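Leucyl-tRNA synthetase subunit alpha (Aquifex aeolicus, PDB 3O0A) charges leucine onto its tRNA, and through the CP1 hydrolytic domain crystallised here probably removes wrongly attached amino acids from that tRNA. Local coordinates at residues A[9-14]-A[35-40]; A[51-56]-A[113-118]; A[23-28]-A[65-70]. All blocks are in the same frame, centred on the assembly; numbering follows the deposited sequence.

Contact 1 (A[9-14]-A[35-40]); sequences RFYVEI and EKRIYI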
# COMPACT_ATOMS: atom_id res chain seq x y z
N ARG A 9 -0.56 6.02 7.96
CA ARG A 9 -1.29 6.93 7.08
C ARG A 9 -0.48 7.24 5.82
O ARG A 9 0.33 8.17 5.80
CB ARG A 9 -1.69 8.23 7.83
CG ARG A 9 -2.46 7.97 9.12
CD ARG A 9 -3.32 9.15 9.51
NE ARG A 9 -4.37 9.43 8.51
CZ ARG A 9 -5.68 9.30 8.70
NH1 ARG A 9 -6.17 8.85 9.85
NH2 ARG A 9 -6.53 9.60 7.71
N PHE A 10 -0.67 6.43 4.79
CA PHE A 10 -0.19 6.82 3.46
C PHE A 10 -1.11 7.93 2.94
O PHE A 10 -2.20 8.11 3.46
CB PHE A 10 -0.18 5.60 2.52
CG PHE A 10 0.94 4.64 2.82
CD1 PHE A 10 0.92 3.84 3.96
CD2 PHE A 10 2.03 4.56 1.96
CE1 PHE A 10 1.97 2.96 4.25
CE2 PHE A 10 3.09 3.69 2.23
CZ PHE A 10 3.05 2.88 3.38
N TYR A 11 -0.65 8.68 1.95
CA TYR A 11 -1.52 9.70 1.37
C TYR A 11 -1.16 10.01 -0.06
O TYR A 11 0.01 10.01 -0.44
CB TYR A 11 -1.51 10.99 2.21
CG TYR A 11 -0.13 11.54 2.52
CD1 TYR A 11 0.56 11.13 3.67
CD2 TYR A 11 0.49 12.46 1.67
CE1 TYR A 11 1.83 11.62 3.97
CE2 TYR A 11 1.79 12.96 1.96
CZ TYR A 11 2.44 12.54 3.11
OH TYR A 11 3.71 13.01 3.43
N VAL A 12 -2.18 10.29 -0.86
CA VAL A 12 -1.97 10.80 -2.21
C VAL A 12 -1.95 12.32 -2.13
O VAL A 12 -2.94 12.94 -1.71
CB VAL A 12 -3.07 10.31 -3.17
CG1 VAL A 12 -2.88 10.92 -4.54
CG2 VAL A 12 -3.08 8.79 -3.26
N GLU A 13 -0.81 12.90 -2.49
CA GLU A 13 -0.69 14.35 -2.58
C GLU A 13 -1.41 14.86 -3.82
O GLU A 13 -1.24 14.31 -4.91
CB GLU A 13 0.77 14.77 -2.64
CG GLU A 13 1.56 14.42 -1.40
CD GLU A 13 3.03 14.74 -1.57
OE1 GLU A 13 3.33 15.76 -2.23
OE2 GLU A 13 3.88 13.95 -1.10
N ILE A 14 -2.22 15.90 -3.64
CA ILE A 14 -2.94 16.53 -4.75
C ILE A 14 -2.66 18.03 -4.74
O ILE A 14 -3.21 18.77 -3.93
CB ILE A 14 -4.47 16.26 -4.65
CG1 ILE A 14 -4.80 14.76 -4.68
CG2 ILE A 14 -5.23 17.03 -5.74
CD1 ILE A 14 -4.48 14.08 -5.99
N GLU A 35 -5.39 20.13 3.35
CA GLU A 35 -4.10 19.43 3.43
C GLU A 35 -3.50 19.05 2.09
O GLU A 35 -2.33 18.64 2.03
CB GLU A 35 -4.22 18.17 4.29
CG GLU A 35 -4.64 18.41 5.75
CD GLU A 35 -4.43 17.18 6.60
OE1 GLU A 35 -3.34 16.56 6.53
OE2 GLU A 35 -5.35 16.83 7.37
N LYS A 36 -4.29 19.18 1.02
CA LYS A 36 -3.89 18.77 -0.34
C LYS A 36 -3.47 17.29 -0.33
O LYS A 36 -2.47 16.89 -0.93
CB LYS A 36 -2.80 19.69 -0.90
CG LYS A 36 -3.32 21.07 -1.32
CD LYS A 36 -2.22 21.91 -1.95
CE LYS A 36 -2.79 23.12 -2.67
NZ LYS A 36 -1.72 24.03 -3.19
N ARG A 37 -4.28 16.50 0.38
CA ARG A 37 -4.04 15.05 0.54
C ARG A 37 -5.33 14.27 0.53
O ARG A 37 -6.36 14.77 0.99
CB ARG A 37 -3.37 14.76 1.88
CG ARG A 37 -1.97 15.28 2.00
CD ARG A 37 -1.45 15.06 3.40
NE ARG A 37 -0.08 15.54 3.48
CZ ARG A 37 0.72 15.39 4.52
NH1 ARG A 37 0.30 14.78 5.62
NH2 ARG A 37 1.96 15.86 4.46
N ILE A 38 -5.26 13.03 0.03
CA ILE A 38 -6.29 12.01 0.25
C ILE A 38 -5.61 10.88 1.00
O ILE A 38 -4.68 10.27 0.49
CB ILE A 38 -6.91 11.49 -1.06
CG1 ILE A 38 -7.58 12.64 -1.85
CG2 ILE A 38 -7.90 10.33 -0.77
CD1 ILE A 38 -8.84 13.22 -1.23
N TYR A 39 -6.04 10.64 2.23
CA TYR A 39 -5.35 9.64 3.05
C TYR A 39 -5.76 8.22 2.71
O TYR A 39 -6.95 7.95 2.50
CB TYR A 39 -5.60 9.90 4.53
CG TYR A 39 -4.77 11.05 5.07
CD1 TYR A 39 -3.41 10.86 5.35
CD2 TYR A 39 -5.32 12.30 5.29
CE1 TYR A 39 -2.62 11.89 5.86
CE2 TYR A 39 -4.53 13.35 5.79
CZ TYR A 39 -3.19 13.13 6.07
OH TYR A 39 -2.40 14.14 6.56
N ILE A 40 -4.78 7.32 2.70
CA ILE A 40 -5.03 5.89 2.60
C ILE A 40 -4.44 5.25 3.85
O ILE A 40 -3.24 5.00 3.93
CB ILE A 40 -4.38 5.29 1.34
CG1 ILE A 40 -4.87 6.03 0.09
CG2 ILE A 40 -4.67 3.79 1.21
CD1 ILE A 40 -4.04 7.23 -0.27

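Contact 2 (A[51-56]-A[113-118]); sequences FGATFV and ATNPAN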
# COMPACT_ATOMS: atom_id res chain seq x y z
N PHE A 51 9.62 1.04 5.17
CA PHE A 51 10.51 1.65 4.18
C PHE A 51 10.59 0.81 2.91
O PHE A 51 11.05 1.29 1.87
CB PHE A 51 11.91 1.88 4.76
CG PHE A 51 11.98 3.01 5.76
CD1 PHE A 51 11.61 2.81 7.09
CD2 PHE A 51 12.42 4.28 5.37
CE1 PHE A 51 11.67 3.86 8.03
CE2 PHE A 51 12.50 5.34 6.30
CZ PHE A 51 12.12 5.13 7.63
N GLY A 52 10.13 -0.44 3.00
CA GLY A 52 10.19 -1.37 1.87
C GLY A 52 8.91 -1.42 1.07
O GLY A 52 8.79 -2.22 0.14
N ALA A 53 7.95 -0.56 1.41
CA ALA A 53 6.69 -0.51 0.67
C ALA A 53 6.95 0.05 -0.72
O ALA A 53 7.44 1.17 -0.86
CB ALA A 53 5.62 0.30 1.43
N THR A 54 6.65 -0.74 -1.74
CA THR A 54 6.87 -0.30 -3.13
C THR A 54 5.58 -0.11 -3.91
O THR A 54 5.60 0.32 -5.08
CB THR A 54 7.81 -1.26 -3.89
OG1 THR A 54 7.21 -2.56 -3.96
CG2 THR A 54 9.16 -1.37 -3.19
N PHE A 55 4.46 -0.47 -3.27
CA PHE A 55 3.12 -0.17 -3.78
C PHE A 55 2.08 -0.34 -2.69
O PHE A 55 2.39 -0.88 -1.61
CB PHE A 55 2.78 -0.99 -5.06
CG PHE A 55 2.82 -2.49 -4.88
CD1 PHE A 55 4.03 -3.19 -4.84
CD2 PHE A 55 1.63 -3.22 -4.85
CE1 PHE A 55 4.06 -4.58 -4.72
CE2 PHE A 55 1.65 -4.61 -4.73
CZ PHE A 55 2.86 -5.29 -4.66
N VAL A 56 0.88 0.17 -2.95
CA VAL A 56 -0.26 0.08 -2.05
C VAL A 56 -1.37 -0.65 -2.78
O VAL A 56 -1.56 -0.43 -3.98
CB VAL A 56 -0.71 1.50 -1.63
CG1 VAL A 56 -2.04 1.49 -0.86
CG2 VAL A 56 0.39 2.18 -0.79
N ALA A 113 0.84 7.09 -4.00
CA ALA A 113 0.75 7.47 -2.60
C ALA A 113 2.15 7.80 -2.09
O ALA A 113 3.12 7.14 -2.45
CB ALA A 113 0.17 6.31 -1.80
N THR A 114 2.23 8.82 -1.25
CA THR A 114 3.47 9.13 -0.58
C THR A 114 3.60 8.23 0.63
O THR A 114 2.68 8.11 1.44
CB THR A 114 3.52 10.60 -0.17
OG1 THR A 114 3.35 11.41 -1.34
CG2 THR A 114 4.84 10.94 0.51
N ASN A 115 4.76 7.58 0.72
CA ASN A 115 5.13 6.80 1.89
C ASN A 115 5.60 7.76 2.99
O ASN A 115 6.58 8.50 2.80
CB ASN A 115 6.25 5.83 1.49
CG ASN A 115 6.66 4.89 2.61
OD1 ASN A 115 6.48 5.19 3.79
ND2 ASN A 115 7.21 3.74 2.24
N PRO A 116 4.90 7.78 4.14
CA PRO A 116 5.22 8.75 5.21
C PRO A 116 6.60 8.49 5.84
O PRO A 116 7.14 9.37 6.50
CB PRO A 116 4.10 8.52 6.23
CG PRO A 116 3.69 7.11 6.02
CD PRO A 116 3.79 6.90 4.53
N ALA A 117 7.14 7.29 5.65
CA ALA A 117 8.44 6.94 6.26
C ALA A 117 9.61 7.58 5.52
O ALA A 117 10.59 8.02 6.14
CB ALA A 117 8.61 5.43 6.31
N ASN A 118 9.52 7.64 4.19
CA ASN A 118 10.65 8.05 3.36
C ASN A 118 10.32 9.05 2.25
O ASN A 118 11.22 9.48 1.52
CB ASN A 118 11.35 6.81 2.78
CG ASN A 118 10.43 5.96 1.92
OD1 ASN A 118 9.39 6.44 1.46
ND2 ASN A 118 10.80 4.70 1.71
O HOH W 1 9.16 3.09 -0.28

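Contact 3 (A[23-28]-A[65-70]); sequences CVPEEL and VPVLAC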
# COMPACT_ATOMS: atom_id res chain seq x y z
N CYS A 23 -14.06 14.30 -8.29
CA CYS A 23 -13.69 12.90 -8.06
C CYS A 23 -13.95 12.45 -6.63
O CYS A 23 -13.92 11.26 -6.36
CB CYS A 23 -12.22 12.66 -8.35
SG CYS A 23 -11.87 12.75 -10.10
N VAL A 24 -14.15 13.41 -5.72
CA VAL A 24 -14.16 13.09 -4.28
C VAL A 24 -15.50 13.43 -3.63
O VAL A 24 -16.13 14.44 -3.99
CB VAL A 24 -12.99 13.77 -3.50
CG1 VAL A 24 -11.63 13.58 -4.24
CG2 VAL A 24 -13.25 15.23 -3.30
N PRO A 25 -15.94 12.59 -2.69
CA PRO A 25 -17.18 12.90 -1.98
C PRO A 25 -16.97 14.02 -0.97
O PRO A 25 -15.84 14.28 -0.55
CB PRO A 25 -17.51 11.61 -1.24
CG PRO A 25 -16.18 10.97 -1.00
CD PRO A 25 -15.34 11.32 -2.22
N GLU A 26 -18.08 14.64 -0.58
CA GLU A 26 -18.06 15.76 0.35
C GLU A 26 -17.24 15.47 1.60
O GLU A 26 -16.53 16.34 2.10
CB GLU A 26 -19.51 16.11 0.72
CG GLU A 26 -19.66 17.40 1.51
CD GLU A 26 -19.56 17.22 3.02
OE1 GLU A 26 -19.66 16.08 3.52
OE2 GLU A 26 -19.41 18.25 3.71
N GLU A 27 -17.34 14.24 2.09
CA GLU A 27 -16.65 13.81 3.31
C GLU A 27 -15.12 13.93 3.26
O GLU A 27 -14.47 14.03 4.30
CB GLU A 27 -17.05 12.38 3.65
CG GLU A 27 -18.48 12.19 4.16
CD GLU A 27 -19.54 12.14 3.05
OE1 GLU A 27 -19.22 12.24 1.84
OE2 GLU A 27 -20.73 11.99 3.41
N LEU A 28 -14.55 13.90 2.05
CA LEU A 28 -13.09 14.00 1.88
C LEU A 28 -12.62 15.37 1.43
O LEU A 28 -11.40 15.60 1.32
CB LEU A 28 -12.59 12.95 0.88
CG LEU A 28 -12.84 11.47 1.20
CD1 LEU A 28 -12.26 10.62 0.08
CD2 LEU A 28 -12.25 11.10 2.53
N VAL A 65 -11.45 3.16 -4.11
CA VAL A 65 -11.13 2.68 -5.46
C VAL A 65 -11.70 3.58 -6.58
O VAL A 65 -10.94 4.01 -7.43
CB VAL A 65 -11.52 1.19 -5.66
CG1 VAL A 65 -11.41 0.80 -7.12
CG2 VAL A 65 -10.63 0.31 -4.80
N PRO A 66 -13.03 3.87 -6.57
CA PRO A 66 -13.55 4.76 -7.62
C PRO A 66 -13.02 6.19 -7.52
O PRO A 66 -12.79 6.83 -8.54
CB PRO A 66 -15.08 4.70 -7.44
CG PRO A 66 -15.30 4.20 -6.07
CD PRO A 66 -14.10 3.36 -5.69
N VAL A 67 -12.82 6.68 -6.29
CA VAL A 67 -12.28 8.01 -6.08
C VAL A 67 -10.89 8.14 -6.71
O VAL A 67 -10.63 9.05 -7.51
CB VAL A 67 -12.22 8.36 -4.56
CG1 VAL A 67 -11.56 9.72 -4.36
CG2 VAL A 67 -13.62 8.35 -3.95
N LEU A 68 -9.99 7.22 -6.34
CA LEU A 68 -8.62 7.26 -6.85
C LEU A 68 -8.51 6.96 -8.33
O LEU A 68 -7.67 7.56 -9.02
CB LEU A 68 -7.72 6.34 -6.02
CG LEU A 68 -7.60 6.72 -4.55
CD1 LEU A 68 -6.74 5.64 -3.88
CD2 LEU A 68 -7.02 8.14 -4.36
N ALA A 69 -9.35 6.07 -8.84
CA ALA A 69 -9.39 5.80 -10.29
C ALA A 69 -9.84 7.04 -11.08
O ALA A 69 -9.33 7.33 -12.19
CB ALA A 69 -10.27 4.58 -10.59
N CYS A 70 -10.78 7.80 -10.51
CA CYS A 70 -11.25 9.04 -11.13
C CYS A 70 -10.08 10.00 -11.24
O CYS A 70 -9.85 10.61 -12.29
CB CYS A 70 -12.37 9.66 -10.30
SG CYS A 70 -13.03 11.22 -10.95

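Contact 1 (A[9-14]-A[35-40])
R9 reaches across to Y39. Its chain bends at chi3 (63°) and brings R9 CZ over the face of the Y39 ring, 4.5 Å from the centroid, a cation-pi contact. The guanidinium stands almost upright on the ring, and R9 NE forms a salt bridge with D41. F10 pairs with I40 through the backbone. I40 N donates to F10 O at 2.8 Å, while the return bond from F10 N is weak. With its CG between the backbone N and the carbonyl carbon (chi1 52°), the Y11 ring lies beside that of Y39. The R37 guanidinium lies flat on one face, centres 3.8 Å apart and planes at 12°. R37 NH1 donates to Y39 OH at 2.9 Å, which limits rotation of the stacked group. Y39 OH donates to E35 OE1 at 2.6 Å. V12 exchanges two backbone hydrogen bonds with I38, and V12 CG2 packs on I40 CD1 at 3.5 Å. The E13 carboxylate bonds to T114 and K121. I14 N gives a nearly straight hydrogen bond to K36 O, 2.9 Å long. This is antiparallel strand pairing: edge strand 37-44 lies along central strand 6-13 of a three-stranded sheet in the editing domain.

Contact 2 (A[51-56]-A[113-118])
F51 packs on A117, the residue whose N-H closes an Asx turn begun by N115. In that turn N115 OD1 accepts from A117 N at 2.9 Å, and the bend carries A117 under the F51 ring. This is the tight part of the contact. A117 CB sits over the centre of one ring face, 3.7 Å from the centroid and 9° off the normal, as a CH-pi contact. The ring rim meets the backbone too, with F51 CE2 at 3.3 Å from A117 O. N118 CB comes against F51 CD2 at 3.8 Å, and its amide is turned steeply to the ring. I201 and W204 of helix 194-207 also pack against F51.

The other end is looser. V56 CG2 and A113 CB are 4.3 Å apart. Their strands are not neighbours in the mixed sheet: 121-127 runs between 55-58 and 106-114 and bonds to both. V56 and A113 therefore meet only by side chains.

Between the two ends a water joins polar groups of the two segments. N115 has its CG anti to the backbone N (chi1 -176°), which sets ND2 beside A53 CB. N115 ND2 also donates to V50 O. N118 is partly exposed and OD1 accepts from E120 N. One water accepts from N118 ND2 at 3.0 Å and from N115 ND2 at 3.3 Å, and lies 2.6 Å from A53 O.

Contact 3 (A[23-28]-A[65-70])
A disulfide between C23 and C70 ties the loop ahead of helix 26-35 to the side of helix 64-74. C23 SG and C70 SG are bonded at 2.1 Å. The bridge has a left-handed twist, with chi3 at -65°. Different first torsions bring the sulfurs together. C70 SG, anti to its own backbone N (chi1 179°), comes from the helix, and C23 SG, beside the backbone N (chi1 -70°), meets it from the loop. C23 CB and C70 CB are 3.6 Å apart.

The rest of the contact gathers round V67, which lies one helical turn before C70 and beside the incoming loop. Its two methyls meet different side chains. V67 CG1 meets V24 CG1 at 3.9 Å. V67 CG2 meets P25 CD at 3.8 Å, the valine and the proline ring crossing at about a right angle. C23 O lies near both methyls, 3.5 Å from V67 CG1 and 3.8 Å from V67 CG2, so the loop backbone passes close over this side chain. No hydrogen bond links the two segments.

Within 23-28, L28 N donates to P25 O at 2.9 Å as the chain turns into its helix. L28 packs on L64, at the start of the partner helix. On the far side of helix 64-74, V65 and A69 pack against helix 80-91.

The contact thus rests on one covalent bond and a small apolar patch. A disulfide can be reduced, so the covalent part depends on redox conditions. In the oxidised form seen here it limits how far the loop can move from the helix.

From the N terminus, strand 6-13 leads into a loop and helix 26-35, and contact 1 closes this excursion when the chain returns as strand 37-44. Contact 3 opens inside that excursion, where the loop runs into helix 26-35, and closes later at 65-70, so it crosses contact 1. Contact 2 opens at 51-56, after contact 1 has closed, and ends at 113-118. It therefore follows contact 1 in series but crosses contact 3. Contacts 1 and 2 touch through Y11 and T114, which joins the three-stranded sheet to the mixed one. Contacts 1 and 3 meet where I38 packs on V24 and L68. Contacts 2 and 3 do not touch; their nearest atoms are about 7 Å apart.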